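Local structure of type VI secretion system component (Escherichia coli O6, 2P5Z) at residues A[55-58]-A[59-62]; A[94-97]-A[98-101]; A[168-171]-A[172-175]; A[349-353]-A[354-358]. The protein is a component of the type VI secretion system, structurally similar to the T4 phage tail proteins gp27 and gp5, and probably forms part of the injection apparatus. All blocks are in the same frame, centred on the assembly; numbering follows the deposited sequence.

Contact 1 of 4, residues A[55-58]-A[59-62]; sequences AIAP and ESVL
Two overlapping type I turns carry the chain from Ala57 to Val61, in the loop between strands 44-51 and 65-70. In the first, Ser60 N donates to Ala57 O at 2.9 Å, with Pro58 and Glu59 at the two central positions. In the second, Val61 N donates to Pro58 O at 2.9 Å. One wider bond follows: Leu62 N meets the same Pro58 O at 2.8 Å, almost straight at the hydrogen (178°). Pro58 O is therefore gripped by two backbone donors. Ala57 O is also held twice, because Ser60 OG adds a bond of 3.1 Å. The hydroxyl lies anti to the carbonyl carbon of Ser60 (chi1 -37°), which sets it beside its own N. Both Ser60 donors come from the same face of the Ala57 carbonyl.

Glu59 bends at chi2 and lies alongside Pro58, pointing the same way. Its OE1 sits 3.3 Å from Pro58 CD and also approaches Ala57 CB. Leu62 CD1 touches Pro58 CB at 4.0 Å. Ile56 CG2 meets Val61 CG2 at 4.3 Å, an apolar contact between the lead-in and the end of the turns.

Pro58, Val61 and Leu62 pack on Phe94 of strand 85-99, and Val61 also reaches Ile91. Ile56 rests on Phe49 and Ser51 of strand 44-51. Pro58 and Leu62 also pack against Tyr237 of the second subunit, so the loop lies at the interface as well as against its own strands.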
ATOM      1  N   ALA A  55      23.582 -30.306  -6.769  1.00 48.34           N
ATOM      2  CA  ALA A  55      22.676 -30.538  -5.639  1.00 44.10           C
ATOM      3  C   ALA A  55      23.157 -29.879  -4.350  1.00 44.40           C
ATOM      4  O   ALA A  55      23.170 -30.517  -3.307  1.00 46.23           O
ATOM      5  CB  ALA A  55      22.478 -32.037  -5.411  1.00 40.55           C
ATOM      6  N   ILE A  56      23.569 -28.612  -4.419  1.00 46.88           N
ATOM      7  CA  ILE A  56      23.855 -27.850  -3.206  1.00 45.96           C
ATOM      8  C   ILE A  56      22.558 -27.747  -2.408  1.00 50.38           C
ATOM      9  O   ILE A  56      21.523 -27.323  -2.945  1.00 51.26           O
ATOM     10  CB  ILE A  56      24.366 -26.440  -3.514  1.00 45.74           C
ATOM     11  CG1 ILE A  56      25.574 -26.495  -4.454  1.00 44.98           C
ATOM     12  CG2 ILE A  56      24.724 -25.710  -2.226  1.00 41.46           C
ATOM     13  CD1 ILE A  56      26.265 -25.151  -4.629  1.00 42.65           C
ATOM     14  N   ALA A  57      22.617 -28.194  -1.155  1.00 52.55           N
ATOM     15  CA  ALA A  57      21.468 -28.241  -0.249  1.00 53.26           C
ATOM     16  C   ALA A  57      21.331 -26.929   0.551  1.00 51.84           C
ATOM     17  O   ALA A  57      22.321 -26.419   1.068  1.00 49.92           O
ATOM     18  CB  ALA A  57      21.619 -29.432   0.696  1.00 52.08           C
ATOM     19  N   PRO A  58      20.102 -26.386   0.664  1.00 52.65           N
ATOM     20  CA  PRO A  58      19.895 -25.110   1.369  1.00 52.38           C
ATOM     21  C   PRO A  58      20.530 -25.051   2.761  1.00 53.45           C
ATOM     22  O   PRO A  58      21.105 -24.021   3.131  1.00 51.47           O
ATOM     23  CB  PRO A  58      18.365 -24.981   1.443  1.00 49.70           C
ATOM     24  CG  PRO A  58      17.825 -26.304   1.036  1.00 49.92           C
ATOM     25  CD  PRO A  58      18.841 -26.914   0.121  1.00 50.04           C
ATOM     26  N   GLU A  59      20.486 -26.171   3.481  1.00 53.49           N
ATOM     27  CA  GLU A  59      21.076 -26.269   4.826  1.00 56.84           C
ATOM     28  C   GLU A  59      22.590 -26.024   4.871  1.00 54.79           C
ATOM     29  O   GLU A  59      23.114 -25.574   5.890  1.00 51.79           O
ATOM     30  CB  GLU A  59      20.718 -27.599   5.511  1.00 59.80           C
ATOM     31  CG  GLU A  59      20.587 -28.800   4.572  1.00 68.63           C
ATOM     32  CD  GLU A  59      19.178 -28.955   4.018  1.00 73.34           C
ATOM     33  OE1 GLU A  59      19.002 -28.891   2.783  1.00 72.38           O
ATOM     34  OE2 GLU A  59      18.238 -29.111   4.829  1.00 77.52           O
ATOM     35  N   SER A  60      23.278 -26.263   3.754  1.00 54.65           N
ATOM     36  CA  SER A  60      24.721 -25.985   3.657  1.00 52.39           C
ATOM     37  C   SER A  60      25.014 -24.503   3.510  1.00 50.24           C
ATOM     38  O   SER A  60      26.168 -24.090   3.553  1.00 48.32           O
ATOM     39  CB  SER A  60      25.338 -26.699   2.452  1.00 49.19           C
ATOM     40  OG  SER A  60      24.744 -27.965   2.261  1.00 53.29           O
ATOM     41  N   VAL A  61      23.978 -23.700   3.309  1.00 49.48           N
ATOM     42  CA  VAL A  61      24.187 -22.346   2.829  1.00 48.47           C
ATOM     43  C   VAL A  61      23.448 -21.304   3.679  1.00 46.11           C
ATOM     44  O   VAL A  61      24.044 -20.294   4.058  1.00 44.69           O
ATOM     45  CB  VAL A  61      23.907 -22.288   1.282  1.00 49.68           C
ATOM     46  CG1 VAL A  61      23.266 -21.027   0.842  1.00 50.81           C
ATOM     47  CG2 VAL A  61      25.190 -22.480   0.519  1.00 52.88           C
ATOM     48  N   LEU A  62      22.181 -21.569   4.005  1.00 41.15           N
ATOM     49  CA  LEU A  62      21.353 -20.641   4.799  1.00 40.44           C
ATOM     50  C   LEU A  62      21.903 -20.422   6.188  1.00 42.01           C
ATOM     51  O   LEU A  62      22.292 -21.369   6.856  1.00 49.75           O
ATOM     52  CB  LEU A  62      19.923 -21.150   4.924  1.00 38.39           C
ATOM     53  CG  LEU A  62      19.104 -21.100   3.635  1.00 38.09           C
ATOM     54  CD1 LEU A  62      17.752 -21.812   3.838  1.00 35.52           C
ATOM     55  CD2 LEU A  62      18.957 -19.641   3.157  1.00 30.12           C
TER

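Contact 2 of 4, residues A[94-97]-A[98-101]; sequences FKHL and SSSQ
His96 NE2 reaches along the strand to Ser99 OG, at 2.9 Å. It is the donor, the angle at the hydrogen is 140°, and the hydroxyl is tilted slightly from the ring plane. The same N-H makes a second, weak bond to Ser98 O at 3.1 Å, where the angle falls to 128°. Both oxygens lie at the edge of the imidazole, near its plane. The ring gets there because CG is anti to the backbone N of His96 (chi1 -175°).

A classic beta bulge positions these groups. Leu97 and Ser98 both face Arg105 on the neighbouring strand, and both make backbone hydrogen bonds to it. The extra residue breaks the usual alternation. Leu97 and Ser98 point to one side of the strand, while His96 and Ser99 point to the other. The histidine can therefore meet a serine three residues on. Arg105 NH1 also holds Ser98 OG. The His96 ring meets that of Tyr106 at a slant, and the side chains of His96 and Ser99 both touch Ala104.

The bulge lies near the end of strand 85-99, in the hairpin it forms with strand 104-111. Phe94, Lys95 and His96 pair in an antiparallel ladder with a strand of the second subunit, where His96 N donates to Thr235 OG1 of that subunit, so the sheet continues across the interface.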
ATOM      1  N   PHE A  94      18.321 -18.729  -0.593  1.00 33.11           N
ATOM      2  CA  PHE A  94      19.036 -19.614  -1.455  1.00 38.97           C
ATOM      3  C   PHE A  94      18.080 -20.092  -2.509  1.00 43.60           C
ATOM      4  O   PHE A  94      16.946 -20.481  -2.203  1.00 47.51           O
ATOM      5  CB  PHE A  94      19.603 -20.794  -0.660  1.00 37.52           C
ATOM      6  CG  PHE A  94      20.085 -21.928  -1.512  1.00 36.97           C
ATOM      7  CD1 PHE A  94      21.271 -21.819  -2.229  1.00 37.12           C
ATOM      8  CD2 PHE A  94      19.355 -23.108  -1.598  1.00 38.97           C
ATOM      9  CE1 PHE A  94      21.714 -22.859  -3.016  1.00 35.27           C
ATOM     10  CE2 PHE A  94      19.799 -24.170  -2.379  1.00 37.19           C
ATOM     11  CZ  PHE A  94      20.983 -24.042  -3.084  1.00 37.05           C
ATOM     12  N   LYS A  95      18.549 -20.078  -3.753  1.00 44.70           N
ATOM     13  CA  LYS A  95      17.761 -20.567  -4.869  1.00 45.95           C
ATOM     14  C   LYS A  95      18.576 -21.502  -5.745  1.00 46.54           C
ATOM     15  O   LYS A  95      19.710 -21.192  -6.088  1.00 46.87           O
ATOM     16  CB  LYS A  95      17.293 -19.383  -5.713  1.00 45.16           C
ATOM     17  CG  LYS A  95      16.132 -18.628  -5.153  1.00 42.10           C
ATOM     18  CD  LYS A  95      16.080 -17.272  -5.750  1.00 43.45           C
ATOM     19  CE  LYS A  95      14.687 -16.695  -5.616  1.00 46.91           C
ATOM     20  NZ  LYS A  95      14.709 -15.311  -6.165  1.00 53.09           N
ATOM     21  N   HIS A  96      18.016 -22.646  -6.106  1.00 44.89           N
ATOM     22  CA  HIS A  96      18.583 -23.412  -7.207  1.00 46.48           C
ATOM     23  C   HIS A  96      17.820 -23.001  -8.471  1.00 46.19           C
ATOM     24  O   HIS A  96      16.625 -23.208  -8.566  1.00 47.22           O
ATOM     25  CB  HIS A  96      18.446 -24.909  -6.939  1.00 49.77           C
ATOM     26  CG  HIS A  96      19.109 -25.792  -7.963  1.00 57.78           C
ATOM     27  ND1 HIS A  96      19.598 -27.046  -7.653  1.00 56.83           N
ATOM     28  CD2 HIS A  96      19.357 -25.614  -9.286  1.00 55.77           C
ATOM     29  CE1 HIS A  96      20.107 -27.601  -8.737  1.00 56.25           C
ATOM     30  NE2 HIS A  96      19.974 -26.752  -9.740  1.00 57.82           N
ATOM     31  N   LEU A  97      18.511 -22.425  -9.441  1.00 44.44           N
ATOM     32  CA  LEU A  97      17.840 -21.850 -10.613  1.00 45.43           C
ATOM     33  C   LEU A  97      17.649 -22.792 -11.808  1.00 46.79           C
ATOM     34  O   LEU A  97      16.577 -22.834 -12.386  1.00 49.36           O
ATOM     35  CB  LEU A  97      18.562 -20.585 -11.051  1.00 42.26           C
ATOM     36  CG  LEU A  97      18.287 -19.485 -10.050  1.00 42.18           C
ATOM     37  CD1 LEU A  97      19.082 -18.256 -10.362  1.00 44.56           C
ATOM     38  CD2 LEU A  97      16.802 -19.193 -10.077  1.00 43.29           C
ATOM     39  N   SER A  98      18.686 -23.530 -12.184  1.00 50.96           N
ATOM     40  CA  SER A  98      18.612 -24.455 -13.327  1.00 52.67           C
ATOM     41  C   SER A  98      19.743 -25.445 -13.244  1.00 54.41           C
ATOM     42  O   SER A  98      20.631 -25.313 -12.406  1.00 57.98           O
ATOM     43  CB  SER A  98      18.707 -23.717 -14.676  1.00 46.47           C
ATOM     44  OG  SER A  98      19.883 -22.932 -14.737  1.00 44.31           O
ATOM     45  N   SER A  99      19.721 -26.424 -14.136  1.00 55.58           N
ATOM     46  CA  SER A  99      20.785 -27.409 -14.206  1.00 53.56           C
ATOM     47  C   SER A  99      21.102 -27.742 -15.637  1.00 52.10           C
ATOM     48  O   SER A  99      20.217 -27.944 -16.446  1.00 54.15           O
ATOM     49  CB  SER A  99      20.377 -28.673 -13.463  1.00 54.83           C
ATOM     50  OG  SER A  99      20.362 -28.432 -12.064  1.00 59.35           O
ATOM     51  N   SER A 100      22.382 -27.792 -15.957  1.00 57.42           N
ATOM     52  CA  SER A 100      22.805 -28.287 -17.255  1.00 55.12           C
ATOM     53  C   SER A 100      23.282 -29.716 -17.111  1.00 56.59           C
ATOM     54  O   SER A 100      23.037 -30.383 -16.088  1.00 51.21           O
ATOM     55  CB  SER A 100      23.934 -27.432 -17.807  1.00 57.76           C
ATOM     56  OG  SER A 100      23.459 -26.155 -18.185  1.00 60.92           O
ATOM     57  N   GLN A 101      23.974 -30.170 -18.151  1.00 59.27           N
ATOM     58  CA  GLN A 101      24.622 -31.473 -18.170  1.00 59.87           C
ATOM     59  C   GLN A 101      25.755 -31.493 -17.152  1.00 56.15           C
ATOM     60  O   GLN A 101      25.956 -32.486 -16.468  1.00 56.40           O
ATOM     61  CB  GLN A 101      25.172 -31.755 -19.580  1.00 66.70           C
ATOM     62  CG  GLN A 101      25.759 -33.155 -19.793  1.00 71.07           C
ATOM     63  CD  GLN A 101      24.699 -34.245 -19.829  1.00 72.51           C
ATOM     64  OE1 GLN A 101      23.571 -34.010 -20.256  1.00 76.39           O
ATOM     65  NE2 GLN A 101      25.060 -35.444 -19.385  1.00 70.72           N
TER

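Contact 3 of 4, residues A[168-171]-A[172-175]; sequences GEDD and LTFV
Asp170 and Thr173 meet because of their first torsions. CG of Asp170 stands between its own N and carbonyl carbon (chi1 58°), which turns the carboxylate toward the start of the helix. OG1 of Thr173 is anti to its carbonyl carbon (chi1 -54°), which turns the hydroxyl back to the aspartate. The two side chains cross at about a right angle.

Both carboxylate oxygens are used. Asp170 OD1 accepts from Thr173 N at 2.9 Å, and the donor sits well above the carboxylate plane. Asp170 OD2 accepts from Thr173 OG1 at 2.6 Å, on its syn side and tilted 27° from the plane. These two bonds fix the rotation of the carboxylate. The negative charge near the helix start would probably be favoured by the helix dipole.

The backbone enters the helix at the same place. Phe174 N donates to Asp170 O at 3.0 Å, and Val175 N donates to Asp171 O at 2.9 Å. Ahead of the cap, Glu169 crosses Phe174 at about a right angle. Its OE1 is 3.3 Å from Phe174 CD1, in an oblique approach. The stronger partner of Glu169 is Arg177, about one helix turn beyond Phe174, in a salt bridge to OE2. The Asp171 carboxylate is bound by His143 NE2 at OD2 and Gln166 NE2 at OD1.

Phe174 and Val175 pack on helix 131-140, and Phe174 also touches strand 161-166. The arrangement is an aspartate N-cap. The Asp170 side chain takes up an N-H of the first turn of helix 171-182, and a threonine at the third helical position braces it.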
ATOM      1  N   GLY A 168       4.202  -4.222  18.492  1.00 45.69           N
ATOM      2  CA  GLY A 168       3.907  -4.668  17.116  1.00 49.94           C
ATOM      3  C   GLY A 168       4.916  -4.200  16.072  1.00 51.06           C
ATOM      4  O   GLY A 168       4.540  -3.712  15.017  1.00 54.35           O
ATOM      5  N   GLU A 169       6.198  -4.309  16.398  1.00 46.44           N
ATOM      6  CA  GLU A 169       7.275  -3.809  15.567  1.00 46.60           C
ATOM      7  C   GLU A 169       8.410  -4.816  15.674  1.00 46.60           C
ATOM      8  O   GLU A 169       8.765  -5.245  16.775  1.00 50.25           O
ATOM      9  CB  GLU A 169       7.782  -2.455  16.077  1.00 47.56           C
ATOM     10  CG  GLU A 169       6.987  -1.213  15.667  1.00 48.39           C
ATOM     11  CD  GLU A 169       7.569   0.078  16.278  1.00 48.90           C
ATOM     12  OE1 GLU A 169       7.805   0.125  17.505  1.00 53.35           O
ATOM     13  OE2 GLU A 169       7.797   1.061  15.547  1.00 48.97           O
ATOM     14  N   ASP A 170       8.980  -5.213  14.545  1.00 42.01           N
ATOM     15  CA  ASP A 170      10.158  -6.062  14.585  1.00 41.82           C
ATOM     16  C   ASP A 170      11.318  -5.199  15.068  1.00 41.35           C
ATOM     17  O   ASP A 170      11.237  -3.957  15.036  1.00 43.43           O
ATOM     18  CB  ASP A 170      10.447  -6.669  13.205  1.00 47.27           C
ATOM     19  CG  ASP A 170      10.642  -5.606  12.130  1.00 50.87           C
ATOM     20  OD1 ASP A 170      11.792  -5.185  11.893  1.00 53.10           O
ATOM     21  OD2 ASP A 170       9.640  -5.137  11.557  1.00 55.68           O
ATOM     22  N   ASP A 171      12.393  -5.836  15.518  1.00 41.97           N
ATOM     23  CA  ASP A 171      13.512  -5.084  16.069  1.00 44.25           C
ATOM     24  C   ASP A 171      14.098  -4.079  15.086  1.00 44.64           C
ATOM     25  O   ASP A 171      14.430  -2.974  15.499  1.00 50.03           O
ATOM     26  CB  ASP A 171      14.607  -6.013  16.597  1.00 48.79           C
ATOM     27  CG  ASP A 171      14.203  -6.751  17.866  1.00 50.84           C
ATOM     28  OD1 ASP A 171      13.270  -6.297  18.555  1.00 54.18           O
ATOM     29  OD2 ASP A 171      14.832  -7.791  18.175  1.00 48.44           O
ATOM     30  N   LEU A 172      14.182  -4.436  13.795  1.00 42.71           N
ATOM     31  CA  LEU A 172      14.747  -3.525  12.788  1.00 37.03           C
ATOM     32  C   LEU A 172      13.902  -2.277  12.607  1.00 33.49           C
ATOM     33  O   LEU A 172      14.432  -1.171  12.610  1.00 32.71           O
ATOM     34  CB  LEU A 172      14.977  -4.215  11.426  1.00 39.93           C
ATOM     35  CG  LEU A 172      15.728  -3.378  10.361  1.00 38.79           C
ATOM     36  CD1 LEU A 172      17.028  -2.780  10.917  1.00 34.28           C
ATOM     37  CD2 LEU A 172      16.006  -4.157   9.091  1.00 36.78           C
ATOM     38  N   THR A 173      12.593  -2.454  12.473  1.00 33.32           N
ATOM     39  CA  THR A 173      11.698  -1.329  12.305  1.00 34.38           C
ATOM     40  C   THR A 173      11.775  -0.414  13.524  1.00 38.51           C
ATOM     41  O   THR A 173      11.931   0.815  13.372  1.00 35.03           O
ATOM     42  CB  THR A 173      10.270  -1.797  12.092  1.00 38.49           C
ATOM     43  OG1 THR A 173      10.243  -2.713  10.998  1.00 38.65           O
ATOM     44  CG2 THR A 173       9.331  -0.614  11.803  1.00 33.19           C
ATOM     45  N   PHE A 174      11.738  -1.027  14.715  1.00 36.57           N
ATOM     46  CA  PHE A 174      11.775  -0.287  15.981  1.00 38.13           C
ATOM     47  C   PHE A 174      13.023   0.573  16.110  1.00 40.18           C
ATOM     48  O   PHE A 174      12.935   1.794  16.364  1.00 37.07           O
ATOM     49  CB  PHE A 174      11.692  -1.256  17.166  1.00 44.49           C
ATOM     50  CG  PHE A 174      11.713  -0.576  18.510  1.00 45.08           C
ATOM     51  CD1 PHE A 174      10.786   0.425  18.820  1.00 44.46           C
ATOM     52  CD2 PHE A 174      12.653  -0.934  19.463  1.00 43.79           C
ATOM     53  CE1 PHE A 174      10.813   1.061  20.037  1.00 43.68           C
ATOM     54  CE2 PHE A 174      12.675  -0.308  20.701  1.00 44.77           C
ATOM     55  CZ  PHE A 174      11.759   0.689  20.987  1.00 44.90           C
ATOM     56  N   VAL A 175      14.172  -0.070  15.910  1.00 37.55           N
ATOM     57  CA  VAL A 175      15.463   0.599  15.993  1.00 42.49           C
ATOM     58  C   VAL A 175      15.581   1.733  14.979  1.00 44.18           C
ATOM     59  O   VAL A 175      15.978   2.851  15.336  1.00 45.97           O
ATOM     60  CB  VAL A 175      16.618  -0.418  15.850  1.00 47.22           C
ATOM     61  CG1 VAL A 175      17.916   0.268  15.479  1.00 51.00           C
ATOM     62  CG2 VAL A 175      16.790  -1.213  17.164  1.00 47.01           C
TER

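Contact 4 of 4, residues A[349-353]-A[354-358]; sequences TTSAA and RDRSY
The chain turns back at Ala353 in a beta hairpin, closed by Ala353 O, which accepts from Arg356 N at 3.2 Å and Ser357 N at 3.0 Å. Arg354 and Asp355 fill the centre of a type I turn, and Ser357 follows with positive phi. The hairpin joins strands 343-353 and 359-366.

Arg356 folds back over the end of the first strand. Its CG is anti to the backbone N (chi1 -150°), and the chain runs out extended and bends at chi3 (-19°). One face of the guanidinium lies over the Ala352-Ala353 peptide, offset toward its rim, and Arg356 NH2 is 3.5 Å from Ala353 CB. At its edge, NH1 makes a weak hydrogen bond of 3.4 Å to Ser351 OG. That hydroxyl is also bonded to Phe33 O of strand 29-38. Ala352 CB packs on Ser357 CA at 3.7 Å. The Arg354 guanidinium is held by a salt bridge to Asp29 and by bonds to Thr50 OG1 and Val30 O.

The Tyr358 side chain crosses that of Thr350 at an angle, and its OH comes within 3.6 Å of Thr350 OG1. The backbone of Tyr358 adds a CA-H...O contact to the strand: CA is 3.3 Å from Ser351 O, with an angle of 165° at the hydrogen.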
ATOM      1  N   THR A 349      23.224   1.495  -6.498  1.00 43.81           N
ATOM      2  CA  THR A 349      22.758   0.225  -7.066  1.00 45.83           C
ATOM      3  C   THR A 349      23.932  -0.326  -7.882  1.00 46.81           C
ATOM      4  O   THR A 349      24.712   0.426  -8.426  1.00 44.33           O
ATOM      5  CB  THR A 349      21.471   0.410  -7.880  1.00 48.73           C
ATOM      6  OG1 THR A 349      20.471   0.955  -7.017  1.00 54.19           O
ATOM      7  CG2 THR A 349      20.934  -0.907  -8.425  1.00 50.65           C
ATOM      8  N   THR A 350      24.083  -1.635  -7.949  1.00 47.93           N
ATOM      9  CA  THR A 350      25.397  -2.187  -8.211  1.00 47.92           C
ATOM     10  C   THR A 350      25.257  -3.463  -9.033  1.00 48.35           C
ATOM     11  O   THR A 350      24.335  -4.242  -8.800  1.00 50.62           O
ATOM     12  CB  THR A 350      26.098  -2.360  -6.841  1.00 47.28           C
ATOM     13  OG1 THR A 350      27.026  -1.293  -6.648  1.00 51.37           O
ATOM     14  CG2 THR A 350      26.807  -3.623  -6.710  1.00 45.65           C
ATOM     15  N   SER A 351      26.125  -3.649 -10.032  1.00 48.97           N
ATOM     16  CA  SER A 351      25.989  -4.799 -10.955  1.00 50.45           C
ATOM     17  C   SER A 351      27.267  -5.259 -11.687  1.00 50.53           C
ATOM     18  O   SER A 351      28.209  -4.485 -11.874  1.00 49.77           O
ATOM     19  CB  SER A 351      24.922  -4.521 -12.008  1.00 48.56           C
ATOM     20  OG  SER A 351      24.204  -5.716 -12.233  1.00 57.59           O
ATOM     21  N   ALA A 352      27.268  -6.529 -12.087  1.00 49.97           N
ATOM     22  CA  ALA A 352      28.236  -7.085 -13.028  1.00 52.65           C
ATOM     23  C   ALA A 352      27.750  -8.420 -13.520  1.00 55.37           C
ATOM     24  O   ALA A 352      26.734  -8.955 -13.035  1.00 57.39           O
ATOM     25  CB  ALA A 352      29.584  -7.259 -12.410  1.00 50.87           C
ATOM     26  N   ALA A 353      28.484  -8.942 -14.498  1.00 53.77           N
ATOM     27  CA  ALA A 353      28.290 -10.294 -15.001  1.00 55.84           C
ATOM     28  C   ALA A 353      29.610 -10.658 -15.624  1.00 59.52           C
ATOM     29  O   ALA A 353      30.463  -9.784 -15.815  1.00 63.95           O
ATOM     30  CB  ALA A 353      27.175 -10.348 -16.022  1.00 47.61           C
ATOM     31  N   ARG A 354      29.794 -11.941 -15.922  1.00 61.74           N
ATOM     32  CA  ARG A 354      31.005 -12.412 -16.593  1.00 63.20           C
ATOM     33  C   ARG A 354      31.235 -11.757 -17.971  1.00 65.74           C
ATOM     34  O   ARG A 354      32.375 -11.557 -18.376  1.00 64.13           O
ATOM     35  CB  ARG A 354      30.968 -13.930 -16.727  1.00 62.25           C
ATOM     36  CG  ARG A 354      31.317 -14.681 -15.452  1.00 61.25           C
ATOM     37  CD  ARG A 354      31.246 -16.175 -15.696  1.00 59.97           C
ATOM     38  NE  ARG A 354      30.838 -16.910 -14.503  1.00 59.06           N
ATOM     39  CZ  ARG A 354      30.362 -18.149 -14.529  1.00 59.37           C
ATOM     40  NH1 ARG A 354      30.237 -18.778 -15.691  1.00 61.98           N
ATOM     41  NH2 ARG A 354      30.011 -18.759 -13.410  1.00 54.69           N
ATOM     42  N   ASP A 355      30.147 -11.400 -18.659  1.00 67.99           N
ATOM     43  CA  ASP A 355      30.213 -10.694 -19.932  1.00 70.41           C
ATOM     44  C   ASP A 355      29.877  -9.203 -19.871  1.00 72.03           C
ATOM     45  O   ASP A 355      29.467  -8.637 -20.881  1.00 73.63           O
ATOM     46  CB  ASP A 355      29.270 -11.353 -20.942  1.00 72.70           C
ATOM     47  CG  ASP A 355      27.814 -11.313 -20.503  1.00 74.98           C
ATOM     48  OD1 ASP A 355      27.558 -11.367 -19.286  1.00 77.05           O
ATOM     49  OD2 ASP A 355      26.920 -11.239 -21.375  1.00 76.88           O
ATOM     50  N   ARG A 356      30.034  -8.555 -18.720  1.00 74.49           N
ATOM     51  CA  ARG A 356      29.611  -7.146 -18.614  1.00 75.75           C
ATOM     52  C   ARG A 356      30.463  -6.311 -17.676  1.00 74.66           C
ATOM     53  O   ARG A 356      30.894  -5.210 -18.016  1.00 77.50           O
ATOM     54  CB  ARG A 356      28.143  -7.040 -18.192  1.00 73.34           C
ATOM     55  CG  ARG A 356      27.451  -5.802 -18.731  1.00 74.78           C
ATOM     56  CD  ARG A 356      26.044  -5.581 -18.154  1.00 79.67           C
ATOM     57  NE  ARG A 356      25.421  -6.769 -17.549  1.00 83.64           N
ATOM     58  CZ  ARG A 356      25.119  -6.891 -16.255  1.00 81.97           C
ATOM     59  NH1 ARG A 356      25.391  -5.907 -15.409  1.00 80.70           N
ATOM     60  NH2 ARG A 356      24.554  -8.004 -15.803  1.00 81.36           N
ATOM     61  N   SER A 357      30.673  -6.845 -16.487  1.00 75.01           N
ATOM     62  CA  SER A 357      31.428  -6.189 -15.415  1.00 76.87           C
ATOM     63  C   SER A 357      30.928  -4.826 -14.891  1.00 73.44           C
ATOM     64  O   SER A 357      29.890  -4.298 -15.308  1.00 67.70           O
ATOM     65  CB  SER A 357      32.947  -6.211 -15.650  1.00 79.06           C
ATOM     66  OG  SER A 357      33.613  -6.592 -14.448  1.00 78.44           O
ATOM     67  N   TYR A 358      31.723  -4.270 -13.986  1.00 69.75           N
ATOM     68  CA  TYR A 358      31.213  -3.462 -12.898  1.00 68.72           C
ATOM     69  C   TYR A 358      30.766  -2.053 -13.224  1.00 69.71           C
ATOM     70  O   TYR A 358      31.528  -1.232 -13.734  1.00 69.47           O
ATOM     71  CB  TYR A 358      32.218  -3.473 -11.753  1.00 68.15           C
ATOM     72  CG  TYR A 358      31.757  -2.805 -10.482  1.00 68.68           C
ATOM     73  CD1 TYR A 358      32.285  -1.575 -10.103  1.00 70.14           C
ATOM     74  CD2 TYR A 358      30.824  -3.408  -9.644  1.00 66.05           C
ATOM     75  CE1 TYR A 358      31.898  -0.963  -8.938  1.00 68.98           C
ATOM     76  CE2 TYR A 358      30.426  -2.795  -8.471  1.00 65.33           C
ATOM     77  CZ  TYR A 358      30.971  -1.572  -8.127  1.00 67.27           C
ATOM     78  OH  TYR A 358      30.606  -0.933  -6.968  1.00 67.91           O
TER

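In the fold
From the N terminus the four contacts follow in series, and none nests in or crosses another. Contact 1 turns the loop between strands 44-51 and 65-70. Contact 2 lies near the end of strand 85-99, before the chain returns as strand 104-111. These two touch through Phe94, with centres about 12 Å apart, and both meet the second subunit. Contact 3 starts helix 171-182 and stands apart, its centre about 29 Å from that of contact 1. Contact 4 closes the hairpin 343-353/359-366. Strand 343-353 pairs with 29-38, which pairs with 44-51, so the hairpin closed by contact 4 joins the early strands, its nearest atoms about 10 Å from contact 2 and about 11 Å from contact 1.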